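Local structure of alpha-rhamnosidase (Dictyoglomus thermophilum, 6I60) at residues G45-N50 and V227-Y232. The protein probably hydrolyses terminal non-reducing alpha-L-rhamnose residues of alpha-L-rhamnosides, as a multidomain glycoside hydrolase. Residues are numbered along the deposited sequence; the frame is centred on the assembly and turned at random.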
ATOM      1  N   GLY A  45      13.127  15.826   2.897  1.00 56.91           N
ATOM      2  CA  GLY A  45      14.063  14.861   2.356  1.00 58.20           C
ATOM      3  C   GLY A  45      13.830  14.509   0.903  1.00 58.45           C
ATOM      4  O   GLY A  45      14.016  13.358   0.499  1.00 54.70           O
ATOM      5  N   VAL A  46      13.429  15.496   0.106  1.00 54.68           N
ATOM      6  CA  VAL A  46      13.180  15.270  -1.314  1.00 53.29           C
ATOM      7  C   VAL A  46      14.522  15.039  -2.001  1.00 59.08           C
ATOM      8  O   VAL A  46      15.363  15.941  -2.064  1.00 58.04           O
ATOM      9  CB  VAL A  46      12.422  16.443  -1.945  1.00 51.77           C
ATOM     10  CG1 VAL A  46      11.856  16.040  -3.296  1.00 52.99           C
ATOM     11  CG2 VAL A  46      11.312  16.911  -1.018  1.00 57.65           C
ATOM     12  N   ASP A  47      14.733  13.824  -2.507  1.00 60.30           N
ATOM     13  CA  ASP A  47      15.938  13.506  -3.260  1.00 54.84           C
ATOM     14  C   ASP A  47      15.718  13.513  -4.765  1.00 60.34           C
ATOM     15  O   ASP A  47      16.697  13.558  -5.517  1.00 72.91           O
ATOM     16  CB  ASP A  47      16.488  12.139  -2.834  1.00 60.10           C
ATOM     17  CG  ASP A  47      17.545  12.249  -1.750  1.00 66.62           C
ATOM     18  OD1 ASP A  47      18.139  11.211  -1.384  1.00 65.93           O
ATOM     19  OD2 ASP A  47      17.781  13.375  -1.262  1.00 68.35           O
ATOM     20  N   LYS A  48      14.467  13.472  -5.214  1.00 59.11           N
ATOM     21  CA  LYS A  48      14.168  13.574  -6.637  1.00 61.61           C
ATOM     22  C   LYS A  48      14.574  14.950  -7.149  1.00 59.38           C
ATOM     23  O   LYS A  48      14.128  15.972  -6.618  1.00 56.79           O
ATOM     24  CB  LYS A  48      12.679  13.329  -6.880  1.00 57.24           C
ATOM     25  CG  LYS A  48      12.365  12.022  -7.584  1.00 53.28           C
ATOM     26  CD  LYS A  48      10.996  12.068  -8.243  1.00 56.87           C
ATOM     27  CE  LYS A  48      10.817  10.922  -9.228  1.00 67.64           C
ATOM     28  NZ  LYS A  48      11.028   9.593  -8.585  1.00 70.56           N
ATOM     29  N   LYS A  49      15.428  14.978  -8.177  1.00 61.61           N
ATOM     30  CA  LYS A  49      15.845  16.252  -8.753  1.00 62.30           C
ATOM     31  C   LYS A  49      14.674  16.982  -9.396  1.00 58.53           C
ATOM     32  O   LYS A  49      14.660  18.217  -9.439  1.00 59.36           O
ATOM     33  CB  LYS A  49      16.961  16.031  -9.774  1.00 57.24           C
ATOM     34  CG  LYS A  49      18.193  15.348  -9.206  1.00 67.29           C
ATOM     35  CD  LYS A  49      19.227  16.361  -8.742  1.00 69.29           C
ATOM     36  CE  LYS A  49      20.441  15.675  -8.133  1.00 76.16           C
ATOM     37  NZ  LYS A  49      21.238  14.929  -9.148  1.00 80.00           N
ATOM     38  N   ASN A  50      13.683  16.241  -9.896  1.00 57.94           N
ATOM     39  CA  ASN A  50      12.469  16.807 -10.479  1.00 66.23           C
ATOM     40  C   ASN A  50      11.269  16.237  -9.731  1.00 62.05           C
ATOM     41  O   ASN A  50      10.613  15.301 -10.212  1.00 66.30           O
ATOM     42  CB  ASN A  50      12.380  16.510 -11.974  1.00 69.56           C
ATOM     43  CG  ASN A  50      13.610  16.964 -12.731  1.00 62.66           C
ATOM     44  OD1 ASN A  50      14.686  16.381 -12.599  1.00 60.31           O
ATOM     45  ND2 ASN A  50      13.457  18.013 -13.531  1.00 63.65           N
ATOM     46  N   VAL A 227      19.443   1.574  -0.650  1.00 58.26           N
ATOM     47  CA  VAL A 227      19.166   1.698   0.777  1.00 62.53           C
ATOM     48  C   VAL A 227      18.494   3.045   1.005  1.00 59.21           C
ATOM     49  O   VAL A 227      19.104   4.093   0.766  1.00 58.41           O
ATOM     50  CB  VAL A 227      20.442   1.582   1.629  1.00 57.12           C
ATOM     51  CG1 VAL A 227      20.122   1.829   3.097  1.00 57.68           C
ATOM     52  CG2 VAL A 227      21.093   0.218   1.438  1.00 58.15           C
ATOM     53  N   LEU A 228      17.245   3.020   1.467  1.00 60.55           N
ATOM     54  CA  LEU A 228      16.509   4.251   1.731  1.00 59.52           C
ATOM     55  C   LEU A 228      16.886   4.789   3.105  1.00 59.04           C
ATOM     56  O   LEU A 228      16.638   4.134   4.123  1.00 59.98           O
ATOM     57  CB  LEU A 228      15.003   4.011   1.651  1.00 52.77           C
ATOM     58  CG  LEU A 228      14.482   3.167   0.490  1.00 55.49           C
ATOM     59  CD1 LEU A 228      13.058   2.725   0.764  1.00 60.85           C
ATOM     60  CD2 LEU A 228      14.560   3.952  -0.808  1.00 59.55           C
ATOM     61  N   TYR A 229      17.478   5.979   3.138  1.00 58.42           N
ATOM     62  CA  TYR A 229      17.800   6.641   4.392  1.00 56.72           C
ATOM     63  C   TYR A 229      16.693   7.621   4.760  1.00 56.11           C
ATOM     64  O   TYR A 229      15.957   8.110   3.899  1.00 55.94           O
ATOM     65  CB  TYR A 229      19.148   7.367   4.308  1.00 57.58           C
ATOM     66  CG  TYR A 229      19.151   8.613   3.450  1.00 56.51           C
ATOM     67  CD1 TYR A 229      19.355   8.535   2.079  1.00 56.62           C
ATOM     68  CD2 TYR A 229      18.966   9.871   4.014  1.00 54.88           C
ATOM     69  CE1 TYR A 229      19.361   9.672   1.291  1.00 58.90           C
ATOM     70  CE2 TYR A 229      18.972  11.011   3.235  1.00 56.35           C
ATOM     71  CZ  TYR A 229      19.171  10.906   1.874  1.00 56.76           C
ATOM     72  OH  TYR A 229      19.177  12.039   1.096  1.00 59.37           O
ATOM     73  N   THR A 230      16.576   7.894   6.056  1.00 53.84           N
ATOM     74  CA  THR A 230      15.568   8.800   6.587  1.00 55.70           C
ATOM     75  C   THR A 230      16.239  10.049   7.145  1.00 59.56           C
ATOM     76  O   THR A 230      17.293   9.967   7.783  1.00 65.15           O
ATOM     77  CB  THR A 230      14.740   8.116   7.679  1.00 56.61           C
ATOM     78  OG1 THR A 230      14.223   6.875   7.184  1.00 54.66           O
ATOM     79  CG2 THR A 230      13.582   9.002   8.113  1.00 63.22           C
ATOM     80  N   VAL A 231      15.629  11.205   6.895  1.00 56.23           N
ATOM     81  CA  VAL A 231      16.108  12.484   7.407  1.00 64.80           C
ATOM     82  C   VAL A 231      15.130  12.979   8.463  1.00 64.76           C
ATOM     83  O   VAL A 231      13.911  12.955   8.252  1.00 65.75           O
ATOM     84  CB  VAL A 231      16.276  13.521   6.282  1.00 63.61           C
ATOM     85  CG1 VAL A 231      15.050  13.544   5.406  1.00 61.28           C
ATOM     86  CG2 VAL A 231      16.534  14.900   6.869  1.00 63.24           C
ATOM     87  N   TYR A 232      15.663  13.423   9.596  1.00 66.92           N
ATOM     88  CA  TYR A 232      14.858  13.907  10.705  1.00 64.72           C
ATOM     89  C   TYR A 232      15.221  15.350  11.030  1.00 70.76           C
ATOM     90  O   TYR A 232      16.353  15.790  10.808  1.00 66.48           O
ATOM     91  CB  TYR A 232      15.049  13.035  11.949  1.00 62.07           C
ATOM     92  CG  TYR A 232      14.471  11.646  11.821  1.00 63.79           C
ATOM     93  CD1 TYR A 232      13.098  11.437  11.855  1.00 62.66           C
ATOM     94  CD2 TYR A 232      15.298  10.541  11.671  1.00 69.34           C
ATOM     95  CE1 TYR A 232      12.565  10.167  11.739  1.00 63.59           C
ATOM     96  CE2 TYR A 232      14.775   9.267  11.557  1.00 72.46           C
ATOM     97  CZ  TYR A 232      13.408   9.085  11.592  1.00 69.01           C
ATOM     98  OH  TYR A 232      12.886   7.817  11.477  1.00 68.07           O
TER
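A buried interface between two beta domains pairs Asp47 with Tyr229 and Gly45 with Val231. Asp47 and Tyr229 extend from opposite directions, and the phenol donates through Tyr229 OH to Asp47 OD1 at 2.8 Å. The hydroxyl approaches the syn side of that oxygen, 18° out of the carboxylate plane, while ring and carboxylate planes lie 53° apart. CG of Tyr229 is set between its backbone N and carbonyl carbon (chi1 72°), a torsion that carries OH toward Asp47. Gly45 lies on the edge strand 44-46 of the N-terminal immunoglobulin-like domain, paired with strand 133-137; Tyr229 sits at the break in strand 226-233 of the rhamnosidase N-terminal domain, and the bond thus runs between the two domains. Leu139 N and Met140 N, just after strand 133-137, hydrogen-bond to Tyr229 OH and Asp47 OD2, so that both partners are held by the same piece of chain. The Tyr229 ring further meets Trp145 edge-to-face. Beside this polar link the contact turns apolar: the side chain of Val231 sets out toward 45-50, and its CG1 makes a van der Waals contact with Gly45 CA at 3.5 Å. Gly45 O is hydrogen-bonded to Ser339 OG, just beyond strand 336-338.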